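Vivid PAS protein VVD (Neurospora crassa, PDB 3D72) senses blue light through a flavin-binding LOV domain of the PAS family and probably signals by light-driven dimerisation in the circadian system of Neurospora. Local coordinates at residues Tyr10-Leu16 and Tyr142-Phe146; Arg22-Glu28 and Ala108-Val112; Arg89-Asp93 and Val114-Lys118. The protein carries 1 engineered substitution. One frame throughout, in Å; residues are numbered along the deposited sequence.

Interaction 1: Tyr10-Leu16 and Tyr142-Phe146. With FAD (flavin-adenine dinucleotide), chain C.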
loop_
_atom_site.group_PDB
_atom_site.type_symbol
_atom_site.label_atom_id
_atom_site.label_comp_id
_atom_site.label_asym_id
_atom_site.label_seq_id
_atom_site.Cartn_x
_atom_site.Cartn_y
_atom_site.Cartn_z
ATOM N N TYR A 10 6.301 3.820 -12.449
ATOM C CA TYR A 10 6.525 2.762 -11.478
ATOM C C TYR A 10 5.381 2.441 -10.528
ATOM O O TYR A 10 4.616 3.320 -10.166
ATOM C CB TYR A 10 7.787 3.076 -10.673
ATOM C CG TYR A 10 9.009 3.141 -11.550
ATOM C CD1 TYR A 10 9.368 4.324 -12.186
ATOM C CD2 TYR A 10 9.748 1.991 -11.825
ATOM C CE1 TYR A 10 10.440 4.355 -13.090
ATOM C CE2 TYR A 10 10.815 2.009 -12.720
ATOM C CZ TYR A 10 11.150 3.194 -13.353
ATOM O OH TYR A 10 12.180 3.209 -14.268
ATOM N N ASP A 11 5.287 1.176 -10.131
ATOM C CA ASP A 11 4.238 0.724 -9.216
ATOM C C ASP A 11 4.583 1.063 -7.767
ATOM O O ASP A 11 4.693 0.167 -6.923
ATOM C CB ASP A 11 4.024 -0.789 -9.339
ATOM C CG ASP A 11 2.732 -1.249 -8.675
ATOM O OD1 ASP A 11 1.971 -0.386 -8.177
ATOM O OD2 ASP A 11 2.480 -2.472 -8.662
ATOM N N ILE A 12 4.722 2.354 -7.485
ATOM C CA ILE A 12 5.059 2.804 -6.146
ATOM C C ILE A 12 4.047 2.326 -5.109
ATOM O O ILE A 12 4.440 1.879 -4.029
ATOM C CB ILE A 12 5.182 4.343 -6.087
ATOM C CG1 ILE A 12 6.244 4.816 -7.089
ATOM C CG2 ILE A 12 5.528 4.789 -4.663
ATOM C CD1 ILE A 12 7.611 4.158 -6.920
ATOM N N MET A 13 2.753 2.397 -5.417
ATOM C CA MET A 13 1.755 1.931 -4.441
ATOM C C MET A 13 1.895 0.442 -4.157
ATOM O O MET A 13 1.870 0.015 -2.991
ATOM C CB MET A 13 0.334 2.227 -4.923
ATOM C CG MET A 13 0.014 3.700 -4.979
ATOM S SD MET A 13 -1.766 3.993 -5.086
ATOM C CE MET A 13 -2.031 3.723 -6.792
ATOM N N GLY A 14 2.050 -0.351 -5.218
ATOM C CA GLY A 14 2.192 -1.780 -5.035
ATOM C C GLY A 14 3.416 -2.105 -4.206
ATOM O O GLY A 14 3.383 -3.015 -3.376
ATOM N N TYR A 15 4.494 -1.357 -4.424
ATOM C CA TYR A 15 5.725 -1.594 -3.687
ATOM C C TYR A 15 5.599 -1.197 -2.222
ATOM O O TYR A 15 6.177 -1.848 -1.354
ATOM C CB TYR A 15 6.899 -0.864 -4.345
ATOM C CG TYR A 15 7.181 -1.336 -5.759
ATOM C CD1 TYR A 15 6.862 -2.636 -6.166
ATOM C CD2 TYR A 15 7.775 -0.486 -6.690
ATOM C CE1 TYR A 15 7.129 -3.077 -7.469
ATOM C CE2 TYR A 15 8.048 -0.918 -7.991
ATOM C CZ TYR A 15 7.723 -2.209 -8.373
ATOM O OH TYR A 15 7.985 -2.620 -9.661
ATOM N N LEU A 16 4.839 -0.142 -1.942
ATOM C CA LEU A 16 4.637 0.270 -0.549
ATOM C C LEU A 16 3.830 -0.822 0.156
ATOM O O LEU A 16 4.115 -1.174 1.301
ATOM C CB LEU A 16 3.899 1.606 -0.477
ATOM C CG LEU A 16 4.733 2.836 -0.856
ATOM C CD1 LEU A 16 3.816 4.023 -1.116
ATOM C CD2 LEU A 16 5.714 3.161 0.270
ATOM N N TYR A 142 14.364 -3.375 -7.471
ATOM C CA TYR A 142 14.498 -1.995 -7.028
ATOM C C TYR A 142 14.787 -1.903 -5.546
ATOM O O TYR A 142 14.746 -2.889 -4.825
ATOM C CB TYR A 142 13.199 -1.226 -7.276
ATOM C CG TYR A 142 12.736 -1.234 -8.702
ATOM C CD1 TYR A 142 11.672 -2.032 -9.111
ATOM C CD2 TYR A 142 13.377 -0.451 -9.650
ATOM C CE1 TYR A 142 11.258 -2.050 -10.445
ATOM C CE2 TYR A 142 12.976 -0.464 -10.984
ATOM C CZ TYR A 142 11.922 -1.262 -11.369
ATOM O OH TYR A 142 11.556 -1.291 -12.692
ATOM N N SER A 143 15.075 -0.691 -5.105
ATOM C CA SER A 143 15.281 -0.433 -3.689
ATOM C C SER A 143 14.461 0.812 -3.411
ATOM O O SER A 143 14.541 1.787 -4.169
ATOM C CB SER A 143 16.749 -0.154 -3.364
ATOM O OG SER A 143 16.888 0.131 -1.974
ATOM N N MET A 144 13.648 0.780 -2.356
ATOM C CA MET A 144 12.857 1.950 -2.002
ATOM C C MET A 144 13.503 2.594 -0.785
ATOM O O MET A 144 13.773 1.922 0.220
ATOM C CB MET A 144 11.401 1.589 -1.674
ATOM C CG MET A 144 10.532 2.829 -1.363
ATOM S SD MET A 144 8.722 2.596 -1.423
ATOM C CE MET A 144 8.497 2.244 -3.219
ATOM N N GLY A 145 13.778 3.885 -0.900
ATOM C CA GLY A 145 14.383 4.615 0.197
ATOM C C GLY A 145 13.412 5.608 0.796
ATOM O O GLY A 145 12.636 6.238 0.091
ATOM N N PHE A 146 13.465 5.734 2.120
ATOM C CA PHE A 146 12.619 6.647 2.874
ATOM C C PHE A 146 13.561 7.617 3.572
ATOM O O PHE A 146 14.519 7.186 4.211
ATOM C CB PHE A 146 11.815 5.854 3.907
ATOM C CG PHE A 146 10.896 4.839 3.295
ATOM C CD1 PHE A 146 9.599 5.188 2.937
ATOM C CD2 PHE A 146 11.332 3.542 3.053
ATOM C CE1 PHE A 146 8.744 4.252 2.348
ATOM C CE2 PHE A 146 10.484 2.595 2.462
ATOM C CZ PHE A 146 9.189 2.955 2.111
HETATM P PA FAD C . 31.305 4.026 -2.193
HETATM O O1A FAD C . 31.315 5.163 -3.153
HETATM O O2A FAD C . 32.000 2.780 -2.595
HETATM O O5B FAD C . 31.879 4.551 -0.809
HETATM C C5B FAD C . 32.044 3.718 0.356
HETATM C C4B FAD C . 32.861 4.508 1.373
HETATM O O4B FAD C . 33.076 3.641 2.501
HETATM C C3B FAD C . 34.245 4.985 0.881
HETATM O O3B FAD C . 34.474 6.362 1.033
HETATM C C2B FAD C . 35.256 4.131 1.638
HETATM O O2B FAD C . 36.448 4.748 2.050
HETATM C C1B FAD C . 34.473 3.506 2.796
HETATM N N9A FAD C . 34.710 2.087 2.980
HETATM C C8A FAD C . 34.484 1.075 2.090
HETATM N N7A FAD C . 34.808 -0.118 2.532
HETATM C C5A FAD C . 35.309 0.131 3.798
HETATM C C6A FAD C . 35.827 -0.750 4.813
HETATM N N6A FAD C . 35.921 -2.069 4.619
HETATM N N1A FAD C . 36.248 -0.200 5.988
HETATM C C2A FAD C . 36.142 1.147 6.152
HETATM N N3A FAD C . 35.665 2.066 5.280
HETATM C C4A FAD C . 35.260 1.455 4.083
HETATM N N1 FAD C . 22.501 8.246 0.325
HETATM C C2 FAD C . 22.359 9.470 0.895
HETATM O O2 FAD C . 23.329 10.122 1.323
HETATM N N3 FAD C . 21.076 10.023 1.031
HETATM C C4 FAD C . 19.894 9.421 0.596
HETATM O O4 FAD C . 18.797 9.997 0.776
HETATM C C4X FAD C . 20.050 8.144 0.017
HETATM N N5 FAD C . 18.907 7.474 -0.460
HETATM C C5X FAD C . 19.085 6.228 -1.034
HETATM C C6 FAD C . 17.937 5.531 -1.524
HETATM C C7 FAD C . 18.044 4.305 -2.137
HETATM C C7M FAD C . 16.746 3.632 -2.606
HETATM C C8 FAD C . 19.315 3.717 -2.348
HETATM C C8M FAD C . 19.503 2.381 -3.039
HETATM C C9 FAD C . 20.486 4.399 -1.856
HETATM C C9A FAD C . 20.399 5.645 -1.212
HETATM N N10 FAD C . 21.553 6.362 -0.694
HETATM C C10 FAD C . 21.373 7.608 -0.137
HETATM C "C1'" FAD C . 22.935 5.808 -0.758
HETATM C "C2'" FAD C . 23.794 5.992 -1.985
HETATM O "O2'" FAD C . 22.962 5.898 -3.146
HETATM C "C3'" FAD C . 24.911 4.923 -1.928
HETATM O "O3'" FAD C . 24.306 3.631 -1.938
HETATM C "C4'" FAD C . 25.802 5.046 -0.647
HETATM O "O4'" FAD C . 26.509 6.272 -0.687
HETATM C "C5'" FAD C . 26.796 3.883 -0.493
HETATM O "O5'" FAD C . 27.239 3.392 -1.768
HETATM P P FAD C . 28.406 4.077 -2.597
HETATM O O1P FAD C . 28.296 3.545 -3.957
HETATM O O2P FAD C . 28.343 5.554 -2.466
HETATM O O3P FAD C . 29.794 3.582 -1.962
HETATM O O HOH W 1 13.453 0.899 -14.313
#
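Tyr10, Tyr15 and Tyr142 form an aromatic cluster where the N-terminal segment packs on the PAS beta-sheet. The contact joins the N-terminal helix to a strand that lines the flavin pocket. The start of helix 12-21 lies across strand 140-146, at 80° between the short axes. Tyr10 turns its ring edge to the face of Tyr142 in an offset edge-to-face pair. The centroids are 5.5 Å apart and the planes nearly perpendicular. Tyr10 CE2 does the touching, 3.4 Å from Tyr142 OH. The Tyr15 ring meets the same residue obliquely, and Tyr15 OH comes 3.4 Å from Tyr142 CE1. Tyr10 OH lies 2.6 Å from the oxygen of a water that Tyr142 OH reaches only weakly. Tyr10 OH also bonds Ala6 N.

Further along the strand, Met144 reaches the helix. Its CG stands anti to the backbone N (chi1 -177°), and the chain bends only at the thioether. This carries CE to 3.7 Å from Tyr15 CB, near the plane of the Tyr15 ring. Leu16 CD2 meets Met144 SD at 3.5 Å and also touches the ring edge of Phe146. Within the helix start, Asp11 is the N-cap. Its OD1 accepts from Gly14 N at 3.0 Å, from above the carboxylate plane. Leu40 of strand 38-42 also touches Tyr10, Tyr142 and Met144.

The strand also reaches the cofactor. Ser143 O lies 3.3 Å from FAD C7M, a methyl of the flavin ring. Met144 faces the helix, and Ser143 OG lies near both flavin methyls. Between the segments the contact is mainly apolar and aromatic. Shape and ring packing therefore hold the helix start to the strand, while the water takes up the Tyr10 and Tyr142 hydroxyls.

Interaction 2: Arg22-Glu28 and Ala108-Val112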
loop_
_atom_site.group_PDB
_atom_site.type_symbol
_atom_site.label_atom_id
_atom_site.label_comp_id
_atom_site.label_asym_id
_atom_site.label_seq_id
_atom_site.Cartn_x
_atom_site.Cartn_y
_atom_site.Cartn_z
ATOM N N ARG A 22 5.656 -7.311 4.076
ATOM C CA ARG A 22 6.791 -8.242 4.075
ATOM C C ARG A 22 6.852 -9.074 5.354
ATOM O O ARG A 22 6.750 -8.548 6.456
ATOM C CB ARG A 22 8.111 -7.498 3.806
ATOM C CG ARG A 22 8.614 -6.570 4.892
ATOM C CD ARG A 22 9.731 -5.690 4.332
ATOM N NE ARG A 22 10.516 -5.032 5.369
ATOM C CZ ARG A 22 10.055 -4.096 6.191
ATOM N NH1 ARG A 22 8.795 -3.683 6.111
ATOM N NH2 ARG A 22 10.862 -3.576 7.104
ATOM N N PRO A 23 7.016 -10.401 5.207
ATOM C CA PRO A 23 7.083 -11.385 6.294
ATOM C C PRO A 23 8.111 -11.258 7.407
ATOM O O PRO A 23 7.762 -11.369 8.584
ATOM C CB PRO A 23 7.219 -12.710 5.543
ATOM C CG PRO A 23 8.012 -12.322 4.346
ATOM C CD PRO A 23 7.326 -11.040 3.916
ATOM N N ASN A 24 9.370 -11.040 7.058
ATOM C CA ASN A 24 10.404 -10.954 8.081
ATOM C C ASN A 24 11.102 -9.607 8.122
ATOM O O ASN A 24 12.297 -9.512 7.849
ATOM C CB ASN A 24 11.435 -12.062 7.861
ATOM C CG ASN A 24 10.804 -13.439 7.799
ATOM O OD1 ASN A 24 10.129 -13.867 8.737
ATOM N ND2 ASN A 24 11.018 -14.142 6.689
ATOM N N PRO A 25 10.367 -8.543 8.481
ATOM C CA PRO A 25 10.972 -7.212 8.543
ATOM C C PRO A 25 12.118 -7.148 9.548
ATOM O O PRO A 25 11.970 -7.551 10.706
ATOM C CB PRO A 25 9.798 -6.319 8.937
ATOM C CG PRO A 25 8.966 -7.227 9.788
ATOM C CD PRO A 25 8.987 -8.516 9.000
ATOM N N GLN A 26 13.259 -6.648 9.095
ATOM C CA GLN A 26 14.429 -6.520 9.946
ATOM C C GLN A 26 14.432 -5.135 10.575
ATOM O O GLN A 26 15.153 -4.874 11.531
ATOM C CB GLN A 26 15.703 -6.737 9.125
ATOM C CG GLN A 26 15.793 -8.134 8.540
ATOM C CD GLN A 26 15.856 -9.203 9.613
ATOM O OE1 GLN A 26 16.831 -9.291 10.356
ATOM N NE2 GLN A 26 14.806 -10.016 9.706
ATOM N N VAL A 27 13.615 -4.246 10.028
ATOM C CA VAL A 27 13.517 -2.902 10.553
ATOM C C VAL A 27 12.047 -2.484 10.474
ATOM O O VAL A 27 11.385 -2.711 9.464
ATOM C CB VAL A 27 14.527 -1.944 9.821
ATOM C CG1 VAL A 27 15.793 -2.719 9.446
ATOM C CG2 VAL A 27 13.901 -1.331 8.575
ATOM N N GLU A 28 11.528 -1.918 11.563
ATOM C CA GLU A 28 10.129 -1.500 11.588
ATOM C C GLU A 28 10.036 -0.108 10.996
ATOM O O GLU A 28 10.764 0.798 11.397
ATOM C CB GLU A 28 9.576 -1.483 13.013
ATOM C CG GLU A 28 9.879 -2.720 13.841
ATOM C CD GLU A 28 11.085 -2.526 14.739
ATOM O OE1 GLU A 28 11.289 -1.387 15.211
ATOM O OE2 GLU A 28 11.822 -3.508 14.980
ATOM N N ALA A 108 19.879 -6.395 1.619
ATOM C CA ALA A 108 19.559 -6.440 3.041
ATOM C C ALA A 108 18.991 -5.085 3.437
ATOM O O ALA A 108 19.463 -4.055 2.959
ATOM C CB ALA A 108 20.820 -6.738 3.858
ATOM N N GLU A 109 17.974 -5.089 4.297
ATOM C CA GLU A 109 17.359 -3.852 4.771
ATOM C C GLU A 109 18.363 -3.117 5.642
ATOM O O GLU A 109 19.150 -3.736 6.354
ATOM C CB GLU A 109 16.106 -4.159 5.600
ATOM C CG GLU A 109 15.084 -4.979 4.845
ATOM C CD GLU A 109 13.845 -5.317 5.660
ATOM O OE1 GLU A 109 13.015 -6.087 5.153
ATOM O OE2 GLU A 109 13.696 -4.821 6.792
ATOM N N VAL A 110 18.340 -1.794 5.590
ATOM C CA VAL A 110 19.269 -1.019 6.396
ATOM C C VAL A 110 18.666 0.322 6.789
ATOM O O VAL A 110 17.829 0.880 6.080
ATOM C CB VAL A 110 20.602 -0.805 5.638
ATOM C CG1 VAL A 110 20.393 0.132 4.467
ATOM C CG2 VAL A 110 21.670 -0.272 6.585
ATOM N N GLN A 111 19.098 0.833 7.937
ATOM C CA GLN A 111 18.608 2.098 8.439
ATOM C C GLN A 111 19.818 2.813 9.018
ATOM O O GLN A 111 20.546 2.246 9.831
ATOM C CB GLN A 111 17.556 1.827 9.514
ATOM C CG GLN A 111 16.635 2.971 9.830
ATOM C CD GLN A 111 15.400 2.500 10.588
ATOM O OE1 GLN A 111 14.281 2.516 10.063
ATOM N NE2 GLN A 111 15.603 2.057 11.822
ATOM N N VAL A 112 20.046 4.046 8.582
ATOM C CA VAL A 112 21.191 4.812 9.063
ATOM C C VAL A 112 20.897 6.298 9.143
ATOM O O VAL A 112 19.884 6.771 8.644
ATOM C CB VAL A 112 22.423 4.642 8.130
ATOM C CG1 VAL A 112 22.756 3.170 7.953
ATOM C CG2 VAL A 112 22.154 5.302 6.780
HETATM O O HOH W 2 12.712 -8.599 5.594
HETATM O O HOH W 3 11.844 3.139 11.683
HETATM O O HOH W 4 13.628 -0.109 13.509
#
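Arg22 grips Glu109 side-on in a two-pronged salt bridge. Arg22 NE donates to Glu109 OE1 at 2.7 Å, and Arg22 NH2 donates to Glu109 OE2 at 3.1 Å. Both carboxylate oxygens lie in the guanidinium plane. The two flat groups are nevertheless turned 47° apart, and both nitrogens come in from above the carboxylate plane. Gln26 N reaches Glu109 OE2 from the opposite face, at 3.0 Å. Val27 N adds a weak bond to the same oxygen. A water donates to both Glu109 OE1 and Asn24 O. The extended Glu109 side chain brings its carboxylate into the bend of the 22-28 loop.

Pro25 CB covers one face of the Arg22 guanidinium, 3.4 Å above its centre. Arg22 NH1 bonds Ile19 O, near the end of the preceding helix. Further out, Val27 lies alongside the Glu109 chain, pointing the other way, with Val27 CG1 4.1 Å from Glu109 CB. Val27 CG2 approaches Gln111 OE1, whose strongest polar partner is Thr129 OG1. A second water bridges Glu28 O and Gln111 OE1.

One carboxylate thus ties a loop without regular structure to the residue just before strand 110-117, an outermost strand of this chain's sheet. Arginine and backbone N-H donors both serve it, so the negative charge is probably well stabilised at this surface site.

Interaction 3: Arg89-Asp93 and Val114-Lys118; sequences RKYVD and VVNFK. With FAD (flavin-adenine dinucleotide), chain C.
The flavin pocket of the LOV domain is bordered here by strand 110-117 and the loop leading to helix 94-106. Val92 and Val114 meet across the two segments, with Val92 CG1 3.8 Å from Val114 CG2. The other Val92 branch, CG2, lies 3.5 Å from Val115 O. Val115 CB packs against Tyr91 O. Tyr91 CB meets the ring edge of Phe117, 3.9 Å from Phe117 CZ. The two rings are oblique to each other, their planes 66° apart. A water links Val115 N with Asp93 N, weakly on the Asp93 side.

Both segments also hold FAD. Asn116 reads the pyrimidine edge of the flavin with both ends of its amide. FAD N3 donates to Asn116 OD1 at 2.9 Å and an almost straight 173°. Asn116 ND2 donates to FAD O2, and also to Val115 O at 2.7 Å. Asn126 ND2 gives OD1 a second donor, which helps fix the amide. A leucine in place of Asn116 would probably leave FAD N3 and O2 without these mates and Val115 O without its side-chain donor.

Arg89 holds the diphosphate in the middle of the cofactor. Its chain bends at chi2 (62°) and again at chi3, which brings the guanidinium edge to the phosphates. Arg89 NH1 donates to FAD O2P at 2.7 Å, and NH2 to FAD O1A at 3.1 Å. Gln77 OE1 accepts from Arg89 NE, and Ser87 O from NH2.

Around the contact, Ile97 of helix 94-106 touches both Arg89 and Val92. Asp93 is the N-cap of that helix and bonds Thr96 N. Strand 123-134 pairs with 110-117 through Asn126 and Phe124, which bond the backbones of Val114 and Asn116.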
loop_
_atom_site.group_PDB
_atom_site.type_symbol
_atom_site.label_atom_id
_atom_site.label_comp_id
_atom_site.label_asym_id
_atom_site.label_seq_id
_atom_site.Cartn_x
_atom_site.Cartn_y
_atom_site.Cartn_z
ATOM N N ARG A 89 34.543 10.609 1.232
ATOM C CA ARG A 89 33.738 11.786 1.526
ATOM C C ARG A 89 34.384 12.626 2.543
ATOM O O ARG A 89 35.013 12.141 3.477
ATOM C CB ARG A 89 32.341 11.411 2.008
ATOM C CG ARG A 89 31.384 11.222 0.892
ATOM C CD ARG A 89 31.828 10.083 0.010
ATOM N NE ARG A 89 30.654 9.432 -0.550
ATOM C CZ ARG A 89 30.668 8.300 -1.236
ATOM N NH1 ARG A 89 29.530 7.800 -1.688
ATOM N NH2 ARG A 89 31.809 7.671 -1.477
ATOM N N LYS A 90 34.189 13.919 2.401
ATOM C CA LYS A 90 34.847 14.700 3.357
ATOM C C LYS A 90 33.924 15.249 4.440
ATOM O O LYS A 90 34.367 15.970 5.311
ATOM C CB LYS A 90 35.719 15.727 2.637
ATOM C CG LYS A 90 35.102 16.997 2.115
ATOM C CD LYS A 90 35.438 17.194 0.629
ATOM C CE LYS A 90 36.777 16.594 0.213
ATOM N NZ LYS A 90 36.976 16.696 -1.256
ATOM N N TYR A 91 32.648 14.878 4.400
ATOM C CA TYR A 91 31.665 15.322 5.403
ATOM C C TYR A 91 30.836 14.157 5.919
ATOM O O TYR A 91 29.973 14.328 6.791
ATOM C CB TYR A 91 30.740 16.362 4.789
ATOM C CG TYR A 91 31.485 17.547 4.272
ATOM C CD1 TYR A 91 32.307 18.285 5.121
ATOM C CD2 TYR A 91 31.387 17.933 2.940
ATOM C CE1 TYR A 91 33.019 19.385 4.657
ATOM C CE2 TYR A 91 32.093 19.034 2.464
ATOM C CZ TYR A 91 32.907 19.756 3.327
ATOM O OH TYR A 91 33.604 20.845 2.867
ATOM N N VAL A 92 31.082 12.999 5.376
ATOM C CA VAL A 92 30.322 11.839 5.779
ATOM C C VAL A 92 31.141 10.719 6.353
ATOM O O VAL A 92 32.228 10.396 5.876
ATOM C CB VAL A 92 29.504 11.315 4.609
ATOM C CG1 VAL A 92 28.714 10.104 5.035
ATOM C CG2 VAL A 92 28.579 12.411 4.111
ATOM N N ASP A 93 30.588 10.132 7.415
ATOM C CA ASP A 93 31.213 9.031 8.093
ATOM C C ASP A 93 31.425 7.898 7.097
ATOM O O ASP A 93 30.471 7.390 6.506
ATOM C CB ASP A 93 30.295 8.572 9.222
ATOM C CG ASP A 93 30.923 7.501 10.068
ATOM O OD1 ASP A 93 31.216 6.420 9.527
ATOM O OD2 ASP A 93 31.129 7.746 11.277
ATOM N N VAL A 114 22.658 9.750 8.090
ATOM C CA VAL A 114 23.755 10.208 7.256
ATOM C C VAL A 114 23.681 11.705 7.029
ATOM O O VAL A 114 22.604 12.267 6.841
ATOM C CB VAL A 114 23.754 9.475 5.878
ATOM C CG1 VAL A 114 22.472 9.763 5.123
ATOM C CG2 VAL A 114 24.963 9.910 5.052
ATOM N N VAL A 115 24.833 12.361 7.071
ATOM C CA VAL A 115 24.866 13.790 6.840
ATOM C C VAL A 115 24.625 14.036 5.357
ATOM O O VAL A 115 25.293 13.446 4.512
ATOM C CB VAL A 115 26.225 14.396 7.248
ATOM C CG1 VAL A 115 26.291 15.854 6.820
ATOM C CG2 VAL A 115 26.399 14.289 8.756
ATOM N N ASN A 116 23.649 14.890 5.059
ATOM C CA ASN A 116 23.294 15.246 3.689
ATOM C C ASN A 116 23.189 16.760 3.562
ATOM O O ASN A 116 23.193 17.494 4.558
ATOM C CB ASN A 116 21.948 14.618 3.282
ATOM C CG ASN A 116 22.073 13.164 2.800
ATOM O OD1 ASN A 116 21.083 12.565 2.378
ATOM N ND2 ASN A 116 23.277 12.603 2.856
ATOM N N PHE A 117 23.092 17.235 2.329
ATOM C CA PHE A 117 22.998 18.666 2.079
ATOM C C PHE A 117 21.912 18.976 1.057
ATOM O O PHE A 117 21.799 18.293 0.041
ATOM C CB PHE A 117 24.345 19.193 1.568
ATOM C CG PHE A 117 25.479 18.972 2.517
ATOM C CD1 PHE A 117 25.803 19.932 3.471
ATOM C CD2 PHE A 117 26.203 17.790 2.479
ATOM C CE1 PHE A 117 26.827 19.708 4.387
ATOM C CE2 PHE A 117 27.229 17.545 3.387
ATOM C CZ PHE A 117 27.545 18.519 4.349
ATOM N N LYS A 118 21.126 19.998 1.345
ATOM C CA LYS A 118 20.065 20.411 0.449
ATOM C C LYS A 118 20.737 21.168 -0.694
ATOM O O LYS A 118 21.924 21.488 -0.630
ATOM C CB LYS A 118 19.067 21.292 1.198
ATOM C CG LYS A 118 18.489 20.631 2.448
ATOM C CD LYS A 118 17.343 21.441 3.013
ATOM C CE LYS A 118 16.712 20.754 4.212
ATOM N NZ LYS A 118 15.489 21.476 4.664
HETATM P PA FAD C . 31.305 4.026 -2.193
HETATM O O1A FAD C . 31.315 5.163 -3.153
HETATM O O2A FAD C . 32.000 2.780 -2.595
HETATM O O5B FAD C . 31.879 4.551 -0.809
HETATM C C5B FAD C . 32.044 3.718 0.356
HETATM C C4B FAD C . 32.861 4.508 1.373
HETATM O O4B FAD C . 33.076 3.641 2.501
HETATM C C3B FAD C . 34.245 4.985 0.881
HETATM O O3B FAD C . 34.474 6.362 1.033
HETATM C C2B FAD C . 35.256 4.131 1.638
HETATM O O2B FAD C . 36.448 4.748 2.050
HETATM C C1B FAD C . 34.473 3.506 2.796
HETATM N N9A FAD C . 34.710 2.087 2.980
HETATM C C8A FAD C . 34.484 1.075 2.090
HETATM N N7A FAD C . 34.808 -0.118 2.532
HETATM C C5A FAD C . 35.309 0.131 3.798
HETATM C C6A FAD C . 35.827 -0.750 4.813
HETATM N N6A FAD C . 35.921 -2.069 4.619
HETATM N N1A FAD C . 36.248 -0.200 5.988
HETATM C C2A FAD C . 36.142 1.147 6.152
HETATM N N3A FAD C . 35.665 2.066 5.280
HETATM C C4A FAD C . 35.260 1.455 4.083
HETATM N N1 FAD C . 22.501 8.246 0.325
HETATM C C2 FAD C . 22.359 9.470 0.895
HETATM O O2 FAD C . 23.329 10.122 1.323
HETATM N N3 FAD C . 21.076 10.023 1.031
HETATM C C4 FAD C . 19.894 9.421 0.596
HETATM O O4 FAD C . 18.797 9.997 0.776
HETATM C C4X FAD C . 20.050 8.144 0.017
HETATM N N5 FAD C . 18.907 7.474 -0.460
HETATM C C5X FAD C . 19.085 6.228 -1.034
HETATM C C6 FAD C . 17.937 5.531 -1.524
HETATM C C7 FAD C . 18.044 4.305 -2.137
HETATM C C7M FAD C . 16.746 3.632 -2.606
HETATM C C8 FAD C . 19.315 3.717 -2.348
HETATM C C8M FAD C . 19.503 2.381 -3.039
HETATM C C9 FAD C . 20.486 4.399 -1.856
HETATM C C9A FAD C . 20.399 5.645 -1.212
HETATM N N10 FAD C . 21.553 6.362 -0.694
HETATM C C10 FAD C . 21.373 7.608 -0.137
HETATM C "C1'" FAD C . 22.935 5.808 -0.758
HETATM C "C2'" FAD C . 23.794 5.992 -1.985
HETATM O "O2'" FAD C . 22.962 5.898 -3.146
HETATM C "C3'" FAD C . 24.911 4.923 -1.928
HETATM O "O3'" FAD C . 24.306 3.631 -1.938
HETATM C "C4'" FAD C . 25.802 5.046 -0.647
HETATM O "O4'" FAD C . 26.509 6.272 -0.687
HETATM C "C5'" FAD C . 26.796 3.883 -0.493
HETATM O "O5'" FAD C . 27.239 3.392 -1.768
HETATM P P FAD C . 28.406 4.077 -2.597
HETATM O O1P FAD C . 28.296 3.545 -3.957
HETATM O O2P FAD C . 28.343 5.554 -2.466
HETATM O O3P FAD C . 29.794 3.582 -1.962
HETATM O O HOH W 5 27.440 11.034 8.318
#

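How the interactions relate
From the N terminus, interaction 1 joins the start of helix 12-21 to the last strand, 140-146, and closes a loop over most of the chain. Interactions 2 and 3 are nested inside it. The loop after the helix forms interaction 2 with the start of strand 110-117. The later loop 89-93 forms interaction 3 with the far end of that strand. The segments of interactions 2 and 3 alternate, so these loops cross. All three contacts reach one antiparallel sheet. Interactions 1 and 3 lie on opposite sides of the chain's centre, about 25 Å apart between centres, and both touch FAD.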